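Local coordinates for AlgX/AlgJ SGNH hydrolase-like domain-containing protein (Eubacterium siraeum, PDB 4NZK) that is of unknown function but belongs to the DHHW family of the SGNH hydrolase clan, and so may be a hydrolase-like enzyme, at residues Y222-Y233 with Q246-Q254; A83-K93 with A134-N142. All coordinates share one frame; numbering follows the deposited sequence.

Contact 1 of 2, residues Y222-Y233 with Q246-Q254; sequences YYIPSTDYTATY and QFHSIFVDQ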
loop_
_atom_site.group_PDB
_atom_site.type_symbol
_atom_site.label_atom_id
_atom_site.label_comp_id
_atom_site.label_asym_id
_atom_site.label_seq_id
_atom_site.Cartn_x
_atom_site.Cartn_y
_atom_site.Cartn_z
ATOM N N TYR A 222 2.410 -13.728 5.478
ATOM C CA TYR A 222 2.128 -12.510 6.238
ATOM C C TYR A 222 2.557 -12.668 7.689
ATOM O O TYR A 222 3.024 -13.741 8.096
ATOM C CB TYR A 222 0.677 -12.082 6.107
ATOM C CG TYR A 222 -0.363 -12.972 6.765
ATOM C CD1 TYR A 222 -0.831 -14.111 6.128
ATOM C CD2 TYR A 222 -0.908 -12.622 7.996
ATOM C CE1 TYR A 222 -1.809 -14.896 6.715
ATOM C CE2 TYR A 222 -1.891 -13.379 8.592
ATOM C CZ TYR A 222 -2.350 -14.528 7.945
ATOM O OH TYR A 222 -3.340 -15.328 8.518
ATOM N N TYR A 223 2.465 -11.586 8.437
ATOM C CA TYR A 223 3.132 -11.481 9.720
ATOM C C TYR A 223 2.276 -10.744 10.726
ATOM O O TYR A 223 1.773 -9.642 10.454
ATOM C CB TYR A 223 4.487 -10.714 9.568
ATOM C CG TYR A 223 5.311 -11.184 8.396
ATOM C CD1 TYR A 223 6.168 -12.269 8.480
ATOM C CD2 TYR A 223 5.176 -10.551 7.162
ATOM C CE1 TYR A 223 6.888 -12.696 7.361
ATOM C CE2 TYR A 223 5.895 -10.951 6.059
ATOM C CZ TYR A 223 6.724 -12.014 6.137
ATOM O OH TYR A 223 7.377 -12.384 4.983
ATOM N N ILE A 224 2.121 -11.340 11.902
ATOM C CA ILE A 224 1.304 -10.731 12.942
ATOM C C ILE A 224 2.237 -10.127 13.987
ATOM O O ILE A 224 3.108 -10.814 14.541
ATOM C CB ILE A 224 0.401 -11.830 13.579
ATOM C CG1 ILE A 224 -0.502 -12.485 12.510
ATOM C CG2 ILE A 224 -0.439 -11.241 14.712
ATOM C CD1 ILE A 224 -1.263 -13.668 13.031
ATOM N N PRO A 225 2.042 -8.849 14.303
ATOM C CA PRO A 225 2.987 -8.201 15.206
ATOM C C PRO A 225 2.824 -8.636 16.644
ATOM O O PRO A 225 1.780 -9.154 17.035
ATOM C CB PRO A 225 2.633 -6.708 15.062
ATOM C CG PRO A 225 1.173 -6.687 14.675
ATOM C CD PRO A 225 0.996 -7.931 13.807
ATOM N N SER A 226 3.857 -8.355 17.424
ATOM C CA SER A 226 3.920 -8.764 18.831
ATOM C C SER A 226 3.185 -7.826 19.794
ATOM O O SER A 226 2.786 -8.244 20.862
ATOM C CB SER A 226 5.396 -8.923 19.253
ATOM O OG SER A 226 6.074 -7.665 19.270
ATOM N N THR A 227 2.994 -6.569 19.405
ATOM C CA THR A 227 2.329 -5.595 20.254
ATOM C C THR A 227 0.831 -5.814 20.282
ATOM O O THR A 227 0.197 -6.024 19.236
ATOM C CB THR A 227 2.691 -4.158 19.798
ATOM O OG1 THR A 227 4.113 -3.981 19.856
ATOM C CG2 THR A 227 2.015 -3.069 20.675
ATOM N N ASP A 228 0.245 -5.767 21.482
ATOM C CA ASP A 228 -1.191 -5.939 21.609
ATOM C C ASP A 228 -1.916 -4.723 21.019
ATOM O O ASP A 228 -1.410 -3.600 21.052
ATOM C CB ASP A 228 -1.593 -6.175 23.076
ATOM C CG ASP A 228 -3.043 -6.607 23.225
ATOM O OD1 ASP A 228 -3.531 -7.349 22.348
ATOM O OD2 ASP A 228 -3.690 -6.225 24.222
ATOM N N TYR A 229 -3.083 -4.976 20.447
ATOM C CA TYR A 229 -3.898 -3.899 19.862
ATOM C C TYR A 229 -5.378 -4.340 19.807
ATOM O O TYR A 229 -5.714 -5.528 19.993
ATOM C CB TYR A 229 -3.408 -3.558 18.415
ATOM C CG TYR A 229 -3.820 -4.629 17.413
ATOM C CD1 TYR A 229 -3.049 -5.757 17.203
ATOM C CD2 TYR A 229 -5.034 -4.549 16.760
ATOM C CE1 TYR A 229 -3.447 -6.754 16.322
ATOM C CE2 TYR A 229 -5.466 -5.549 15.889
ATOM C CZ TYR A 229 -4.672 -6.655 15.660
ATOM O OH TYR A 229 -5.124 -7.663 14.828
ATOM N N THR A 230 -6.247 -3.351 19.591
ATOM C CA THR A 230 -7.667 -3.565 19.341
ATOM C C THR A 230 -8.076 -2.706 18.146
ATOM O O THR A 230 -7.754 -1.525 18.111
ATOM C CB THR A 230 -8.558 -3.146 20.521
ATOM O OG1 THR A 230 -7.974 -3.565 21.763
ATOM C CG2 THR A 230 -9.943 -3.729 20.337
ATOM N N ALA A 231 -8.721 -3.310 17.160
ATOM C CA ALA A 231 -9.226 -2.578 16.004
ATOM C C ALA A 231 -10.725 -2.400 16.133
ATOM O O ALA A 231 -11.420 -3.318 16.600
ATOM C CB ALA A 231 -8.875 -3.290 14.719
ATOM N N THR A 232 -11.216 -1.243 15.691
ATOM C CA THR A 232 -12.653 -0.938 15.628
ATOM C C THR A 232 -12.962 -0.570 14.181
ATOM O O THR A 232 -12.269 0.273 13.566
ATOM C CB THR A 232 -13.027 0.181 16.603
ATOM O OG1 THR A 232 -12.637 -0.224 17.931
ATOM C CG2 THR A 232 -14.533 0.460 16.573
ATOM N N TYR A 233 -14.000 -1.202 13.640
ATOM C CA TYR A 233 -14.418 -1.004 12.267
ATOM C C TYR A 233 -15.551 0.029 12.158
ATOM O O TYR A 233 -16.528 -0.011 12.910
ATOM C CB TYR A 233 -14.815 -2.339 11.649
ATOM C CG TYR A 233 -13.629 -3.220 11.362
ATOM C CD1 TYR A 233 -13.081 -4.029 12.343
ATOM C CD2 TYR A 233 -13.069 -3.283 10.088
ATOM C CE1 TYR A 233 -11.966 -4.811 12.084
ATOM C CE2 TYR A 233 -11.988 -4.071 9.815
ATOM C CZ TYR A 233 -11.429 -4.841 10.812
ATOM O OH TYR A 233 -10.335 -5.618 10.539
ATOM N N GLN A 246 -18.232 -6.845 17.596
ATOM C CA GLN A 246 -17.426 -7.800 18.367
ATOM C C GLN A 246 -16.129 -8.248 17.675
ATOM O O GLN A 246 -15.445 -9.119 18.178
ATOM C CB GLN A 246 -18.264 -9.046 18.730
ATOM C CG GLN A 246 -19.558 -8.723 19.461
ATOM C CD GLN A 246 -19.329 -8.013 20.774
ATOM O OE1 GLN A 246 -18.387 -8.321 21.509
ATOM N NE2 GLN A 246 -20.195 -7.058 21.084
ATOM N N PHE A 247 -15.794 -7.637 16.539
ATOM C CA PHE A 247 -14.650 -8.047 15.782
ATOM C C PHE A 247 -13.537 -7.003 15.884
ATOM O O PHE A 247 -13.736 -5.848 15.524
ATOM C CB PHE A 247 -15.024 -8.294 14.329
ATOM C CG PHE A 247 -13.895 -8.865 13.545
ATOM C CD1 PHE A 247 -13.487 -10.169 13.771
ATOM C CD2 PHE A 247 -13.209 -8.105 12.626
ATOM C CE1 PHE A 247 -12.423 -10.708 13.081
ATOM C CE2 PHE A 247 -12.142 -8.641 11.928
ATOM C CZ PHE A 247 -11.750 -9.946 12.150
ATOM N N HIS A 248 -12.372 -7.418 16.378
ATOM C CA HIS A 248 -11.331 -6.448 16.726
ATOM C C HIS A 248 -9.930 -6.774 16.227
ATOM O O HIS A 248 -8.975 -6.146 16.661
ATOM C CB HIS A 248 -11.326 -6.229 18.251
ATOM C CG HIS A 248 -12.618 -5.694 18.773
ATOM N ND1 HIS A 248 -13.095 -4.444 18.441
ATOM C CD2 HIS A 248 -13.553 -6.255 19.572
ATOM C CE1 HIS A 248 -14.269 -4.257 19.015
ATOM N NE2 HIS A 248 -14.568 -5.340 19.712
ATOM N N SER A 249 -9.821 -7.683 15.277
ATOM C CA SER A 249 -8.549 -8.007 14.638
ATOM C C SER A 249 -8.460 -7.294 13.300
ATOM O O SER A 249 -9.474 -6.970 12.690
ATOM C CB SER A 249 -8.441 -9.513 14.377
ATOM O OG SER A 249 -7.212 -9.835 13.749
ATOM N N ILE A 250 -7.232 -7.010 12.864
ATOM C CA ILE A 250 -7.029 -6.535 11.490
ATOM C C ILE A 250 -6.834 -7.682 10.518
ATOM O O ILE A 250 -6.675 -7.439 9.335
ATOM C CB ILE A 250 -5.869 -5.523 11.332
ATOM C CG1 ILE A 250 -4.549 -6.188 11.684
ATOM C CG2 ILE A 250 -6.171 -4.261 12.114
ATOM C CD1 ILE A 250 -3.384 -5.285 11.350
ATOM N N PHE A 251 -6.765 -8.922 11.001
ATOM C CA PHE A 251 -6.576 -10.092 10.141
ATOM C C PHE A 251 -7.884 -10.817 10.015
ATOM O O PHE A 251 -8.435 -11.276 11.021
ATOM C CB PHE A 251 -5.465 -11.022 10.685
ATOM C CG PHE A 251 -4.157 -10.310 10.875
ATOM C CD1 PHE A 251 -3.286 -10.133 9.816
ATOM C CD2 PHE A 251 -3.819 -9.779 12.102
ATOM C CE1 PHE A 251 -2.084 -9.430 9.979
ATOM C CE2 PHE A 251 -2.648 -9.059 12.273
ATOM C CZ PHE A 251 -1.758 -8.901 11.202
ATOM N N VAL A 252 -8.354 -10.934 8.770
ATOM C CA VAL A 252 -9.639 -11.500 8.466
ATOM C C VAL A 252 -9.440 -12.795 7.699
ATOM O O VAL A 252 -8.741 -12.827 6.693
ATOM C CB VAL A 252 -10.454 -10.491 7.634
ATOM C CG1 VAL A 252 -11.849 -11.021 7.306
ATOM C CG2 VAL A 252 -10.629 -9.205 8.425
ATOM N N ASP A 253 -10.103 -13.854 8.125
ATOM C CA ASP A 253 -9.991 -15.150 7.413
ATOM C C ASP A 253 -10.569 -15.057 6.001
ATOM O O ASP A 253 -11.611 -14.417 5.784
ATOM C CB ASP A 253 -10.692 -16.261 8.178
ATOM C CG ASP A 253 -9.969 -16.631 9.469
ATOM O OD1 ASP A 253 -8.760 -16.316 9.608
ATOM O OD2 ASP A 253 -10.611 -17.250 10.345
ATOM N N GLN A 254 -9.830 -15.625 5.059
ATOM C CA GLN A 254 -10.190 -15.603 3.662
ATOM C C GLN A 254 -9.878 -16.910 2.985
ATOM O O GLN A 254 -8.940 -17.616 3.389
ATOM C CB GLN A 254 -9.344 -14.579 2.911
ATOM C CG GLN A 254 -9.483 -13.152 3.367
ATOM C CD GLN A 254 -10.808 -12.537 3.049
ATOM O OE1 GLN A 254 -11.529 -13.027 2.194
ATOM N NE2 GLN A 254 -11.144 -11.457 3.742
HETATM O O HOH W 1 -15.124 -3.378 15.264
#

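Contact 2 of 2, residues A83-K93 with A134-N142; sequences ANYASYLNEFK and ANKLVNVIN. With EDO (1,2-ethanediol), chain D.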
loop_
_atom_site.group_PDB
_atom_site.type_symbol
_atom_site.label_atom_id
_atom_site.label_comp_id
_atom_site.label_asym_id
_atom_site.label_seq_id
_atom_site.Cartn_x
_atom_site.Cartn_y
_atom_site.Cartn_z
ATOM N N ALA A 83 1.395 15.533 -11.035
ATOM C CA ALA A 83 1.236 16.911 -10.609
ATOM C C ALA A 83 -0.026 17.160 -9.812
ATOM O O ALA A 83 -0.020 17.896 -8.816
ATOM C CB ALA A 83 1.283 17.840 -11.816
ATOM N N ASN A 84 -1.121 16.541 -10.228
ATOM C CA ASN A 84 -2.373 16.713 -9.493
ATOM C C ASN A 84 -2.234 16.173 -8.084
ATOM O O ASN A 84 -2.537 16.861 -7.127
ATOM C CB ASN A 84 -3.531 16.034 -10.193
ATOM C CG ASN A 84 -3.957 16.736 -11.471
ATOM O OD1 ASN A 84 -3.390 17.731 -11.908
ATOM N ND2 ASN A 84 -5.006 16.224 -12.047
ATOM N N TYR A 85 -1.756 14.939 -7.976
ATOM C CA TYR A 85 -1.529 14.309 -6.667
ATOM C C TYR A 85 -0.690 15.221 -5.766
ATOM O O TYR A 85 -1.054 15.448 -4.615
ATOM C CB TYR A 85 -0.794 12.970 -6.918
ATOM C CG TYR A 85 -0.357 12.247 -5.676
ATOM C CD1 TYR A 85 -1.254 11.487 -4.959
ATOM C CD2 TYR A 85 0.960 12.293 -5.229
ATOM C CE1 TYR A 85 -0.861 10.786 -3.827
ATOM C CE2 TYR A 85 1.360 11.589 -4.088
ATOM C CZ TYR A 85 0.451 10.843 -3.388
ATOM O OH TYR A 85 0.761 10.156 -2.262
ATOM N N ALA A 86 0.437 15.698 -6.268
ATOM C CA ALA A 86 1.305 16.540 -5.424
ATOM C C ALA A 86 0.559 17.792 -4.986
ATOM O O ALA A 86 0.658 18.180 -3.841
ATOM C CB ALA A 86 2.589 16.936 -6.145
ATOM N N SER A 87 -0.194 18.413 -5.884
ATOM C CA SER A 87 -0.964 19.601 -5.527
ATOM C C SER A 87 -2.003 19.319 -4.447
ATOM O O SER A 87 -2.225 20.140 -3.556
ATOM C CB SER A 87 -1.619 20.189 -6.777
ATOM O OG SER A 87 -2.294 21.405 -6.497
ATOM N N TYR A 88 -2.643 18.162 -4.514
ATOM C CA TYR A 88 -3.625 17.788 -3.513
ATOM C C TYR A 88 -2.976 17.543 -2.148
ATOM O O TYR A 88 -3.509 17.939 -1.103
ATOM C CB TYR A 88 -4.420 16.566 -3.959
ATOM C CG TYR A 88 -5.093 16.691 -5.317
ATOM C CD1 TYR A 88 -5.437 17.918 -5.838
ATOM C CD2 TYR A 88 -5.363 15.551 -6.077
ATOM C CE1 TYR A 88 -6.027 18.036 -7.082
ATOM C CE2 TYR A 88 -5.963 15.658 -7.319
ATOM C CZ TYR A 88 -6.282 16.902 -7.813
ATOM O OH TYR A 88 -6.884 17.013 -9.066
ATOM N N LEU A 89 -1.870 16.830 -2.137
ATOM C CA LEU A 89 -1.129 16.636 -0.881
ATOM C C LEU A 89 -0.706 17.972 -0.300
ATOM O O LEU A 89 -0.783 18.182 0.904
ATOM C CB LEU A 89 0.134 15.765 -1.064
ATOM C CG LEU A 89 -0.070 14.296 -0.766
ATOM C CD1 LEU A 89 -1.085 13.638 -1.658
ATOM C CD2 LEU A 89 1.253 13.594 -0.869
ATOM N N ASN A 90 -0.237 18.871 -1.161
ATOM C CA ASN A 90 0.226 20.182 -0.680
ATOM C C ASN A 90 -0.930 20.946 -0.029
ATOM O O ASN A 90 -0.748 21.585 1.008
ATOM C CB ASN A 90 0.820 20.983 -1.803
ATOM C CG ASN A 90 2.179 20.444 -2.224
ATOM O OD1 ASN A 90 2.816 19.661 -1.499
ATOM N ND2 ASN A 90 2.614 20.860 -3.412
ATOM N N GLU A 91 -2.103 20.855 -0.642
ATOM C CA GLU A 91 -3.300 21.508 -0.111
ATOM C C GLU A 91 -3.686 20.905 1.231
ATOM O O GLU A 91 -4.027 21.639 2.174
ATOM C CB GLU A 91 -4.468 21.387 -1.091
ATOM C CG GLU A 91 -5.799 21.891 -0.540
ATOM C CD GLU A 91 -5.909 23.411 -0.483
ATOM O OE1 GLU A 91 -5.006 24.110 -1.013
ATOM O OE2 GLU A 91 -6.937 23.906 0.058
ATOM N N PHE A 92 -3.658 19.567 1.304
ATOM C CA PHE A 92 -3.956 18.909 2.541
ATOM C C PHE A 92 -3.014 19.413 3.633
ATOM O O PHE A 92 -3.447 19.693 4.765
ATOM C CB PHE A 92 -3.834 17.384 2.384
ATOM C CG PHE A 92 -4.068 16.650 3.670
ATOM C CD1 PHE A 92 -5.335 16.321 4.078
ATOM C CD2 PHE A 92 -3.012 16.309 4.466
ATOM C CE1 PHE A 92 -5.538 15.658 5.275
ATOM C CE2 PHE A 92 -3.203 15.671 5.660
ATOM C CZ PHE A 92 -4.465 15.347 6.063
ATOM N N LYS A 93 -1.716 19.466 3.329
ATOM C CA LYS A 93 -0.730 19.918 4.306
ATOM C C LYS A 93 -0.996 21.364 4.742
ATOM O O LYS A 93 -0.911 21.686 5.939
ATOM C CB LYS A 93 0.679 19.745 3.766
ATOM C CG LYS A 93 1.751 20.404 4.615
ATOM C CD LYS A 93 1.905 19.842 6.022
ATOM C CE LYS A 93 2.916 20.699 6.793
ATOM N NZ LYS A 93 3.211 20.083 8.114
ATOM N N ALA A 134 7.926 13.896 -5.800
ATOM C CA ALA A 134 8.755 14.390 -4.680
ATOM C C ALA A 134 9.194 15.838 -4.907
ATOM O O ALA A 134 9.174 16.649 -3.984
ATOM C CB ALA A 134 9.967 13.481 -4.459
ATOM N N ASN A 135 9.490 16.166 -6.150
ATOM C CA ASN A 135 9.999 17.478 -6.494
ATOM C C ASN A 135 8.924 18.545 -6.389
ATOM O O ASN A 135 9.250 19.727 -6.307
ATOM C CB ASN A 135 10.578 17.470 -7.905
ATOM C CG ASN A 135 11.856 16.655 -8.005
ATOM O OD1 ASN A 135 12.607 16.517 -7.043
ATOM N ND2 ASN A 135 12.114 16.137 -9.193
ATOM N N LYS A 136 7.654 18.148 -6.426
ATOM C CA LYS A 136 6.545 19.099 -6.406
ATOM C C LYS A 136 5.937 19.269 -5.024
ATOM O O LYS A 136 5.043 20.128 -4.821
ATOM C CB LYS A 136 5.469 18.621 -7.405
ATOM C CG LYS A 136 5.912 18.744 -8.849
ATOM C CD LYS A 136 5.049 17.970 -9.824
ATOM C CE LYS A 136 5.484 18.162 -11.275
ATOM N NZ LYS A 136 6.911 17.734 -11.533
ATOM N N LEU A 137 6.407 18.491 -4.046
ATOM C CA LEU A 137 5.876 18.569 -2.679
ATOM C C LEU A 137 6.370 19.792 -1.959
ATOM O O LEU A 137 7.517 20.213 -2.146
ATOM C CB LEU A 137 6.282 17.362 -1.866
ATOM C CG LEU A 137 5.690 16.046 -2.328
ATOM C CD1 LEU A 137 6.342 14.922 -1.527
ATOM C CD2 LEU A 137 4.172 16.016 -2.265
ATOM N N VAL A 138 5.495 20.361 -1.122
ATOM C CA VAL A 138 5.798 21.516 -0.284
ATOM C C VAL A 138 5.428 21.158 1.161
ATOM O O VAL A 138 4.260 20.926 1.485
ATOM C CB VAL A 138 5.021 22.761 -0.716
ATOM C CG1 VAL A 138 5.277 23.915 0.247
ATOM C CG2 VAL A 138 5.394 23.144 -2.127
ATOM N N ASN A 139 6.453 21.097 2.021
ATOM C CA ASN A 139 6.308 20.773 3.433
ATOM C C ASN A 139 5.654 19.407 3.702
ATOM O O ASN A 139 4.989 19.189 4.703
ATOM C CB ASN A 139 5.570 21.868 4.177
ATOM C CG ASN A 139 6.281 23.171 4.127
ATOM O OD1 ASN A 139 7.515 23.204 4.182
ATOM N ND2 ASN A 139 5.516 24.282 3.999
ATOM N N VAL A 140 5.888 18.494 2.779
ATOM C CA VAL A 140 5.491 17.098 2.909
ATOM C C VAL A 140 6.782 16.290 2.868
ATOM O O VAL A 140 7.607 16.489 1.970
ATOM C CB VAL A 140 4.512 16.654 1.800
ATOM C CG1 VAL A 140 4.199 15.176 1.863
ATOM C CG2 VAL A 140 3.232 17.448 1.920
ATOM N N ILE A 141 6.935 15.371 3.809
ATOM C CA ILE A 141 8.170 14.581 3.926
ATOM C C ILE A 141 8.135 13.390 2.989
ATOM O O ILE A 141 7.270 12.547 3.098
ATOM C CB ILE A 141 8.315 14.073 5.373
ATOM C CG1 ILE A 141 8.365 15.268 6.334
ATOM C CG2 ILE A 141 9.524 13.175 5.512
ATOM C CD1 ILE A 141 8.127 14.878 7.767
ATOM N N ASN A 142 9.083 13.312 2.079
ATOM C CA ASN A 142 9.106 12.220 1.124
ATOM C C ASN A 142 9.858 11.049 1.716
ATOM O O ASN A 142 10.925 11.212 2.255
ATOM C CB ASN A 142 9.755 12.606 -0.203
ATOM C CG ASN A 142 9.573 11.505 -1.233
ATOM O OD1 ASN A 142 8.435 11.171 -1.577
ATOM N ND2 ASN A 142 10.657 10.905 -1.674
HETATM C C1 EDO D . 8.774 20.613 -14.062
HETATM O O1 EDO D . 9.767 20.672 -12.990
HETATM C C2 EDO D . 8.684 19.199 -14.657
HETATM O O2 EDO D . 7.527 18.472 -14.145
HETATM O O HOH W 2 1.916 22.410 1.527
HETATM O O HOH W 3 4.787 17.850 7.145
#

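Contact 1 of 2, residues Y222-Y233 with Q246-Q254
The ring of Phe-251 lies between two isoleucines. Ile-224 lays CG1 over one ring face, a CH-pi contact with the carbon 4.1 Å from the centroid, while CG1 of Ile-250, the residue before Phe-251, lies against the opposite face. Pro-225 CD meets the ring edge, 3.9 Å from CZ of Phe-251. Tyr-222 runs nearly parallel to the Phe-251 ring, planes at 26°, but slid so far along that the rings barely overlap.

His-248 grips Ala-231 twice. Its carbonyl O takes the Ala-231 N-H, and its ND1 donates to Ala-231 O over 2.7 Å, with that oxygen almost in the imidazole plane; a chi1 of -61° sets the ring beside its own backbone N, where ND1 can reach back. Tyr-233 then bonds through OH to Ser-249 O at 2.7 Å, in the carbonyl plane and on a lone pair, while its CE1 packs 3.6 Å from Phe-247 CD2 with the two rings oblique. A phenylalanine here would probably leave the Ser-249 carbonyl without this bond. Tyr-229 OH accepts a straight bond from Ile-250 N, 3.0 Å long.

The loop 246-254 thus lies along strand 229-234, an outermost strand of the mixed sheet that pairs with strand 270-275, and its Phe-251 reaches across to strand 218-224, itself paired with strand 192-199.

Contact 2 of 2, residues A83-K93 with A134-N142
Asn-90 reads the backbone at 136-138 with both ends of its amide. ND2 gives a nearly straight bond to Lys-136 O at 2.9 Å, the oxygen lying in the amide plane; OD1 accepts from Val-138 N at 2.8 Å, though that N-H comes from well above the carbonyl plane. With CG beside the backbone N (chi1 -73°), the amide swings off the helix flank to meet this backbone.

The close packing is on the inner side. Ala-86 CB sits 3.6 Å from Lys-136 CB, Leu-89 meets Leu-137 CD2 to CD2 at 4.0 Å, and Val-140 packs on Leu-89 and, through CG2, on Lys-93 CB at 3.9 Å. Leu-89 also touches Phe-331 and Ile-346, tying the contact to strand 328-334 and helix 344-350. The outer side is looser and wet. One water links Asn-90 O to Val-138 O, and a second joins Lys-93 NZ to Asn-139 O. The Lys-93 ammonium is also held by the carbonyls of Val-100 and Gly-97. At the other end Lys-136 stretches past Ala-83, its NZ bonded to Ser-132 and to a 1,2-ethanediol probably left from crystallisation.

Helix 83-96 thus packs on the connection from helix 126-136 into edge strand 141-142, which pairs with strand 101-107. One amide's bonds, waters at the rim and an apolar seam together join the segments, with no salt bridge between them.

Overall arrangement
Both contacts bear on the same mixed sheet, but near its two outermost strands: contact 1 at 229-234 and contact 2 just before 141-142. They lie on opposite sides of the chain's centre, their own centres about 32 Å apart, and follow one another along the chain without touching. Contact 1 is partly buried and rich in aromatic rings, with isoleucine, proline and alanine packed around them; tyrosine hydroxyls and a histidine bond to the backbone. Contact 2 is a surface contact between a helix and the connection leading into an edge strand, where one asparagine amide, lysine chains and bridging waters do the polar work and alanine, leucine and valine side chains pack on the inner side.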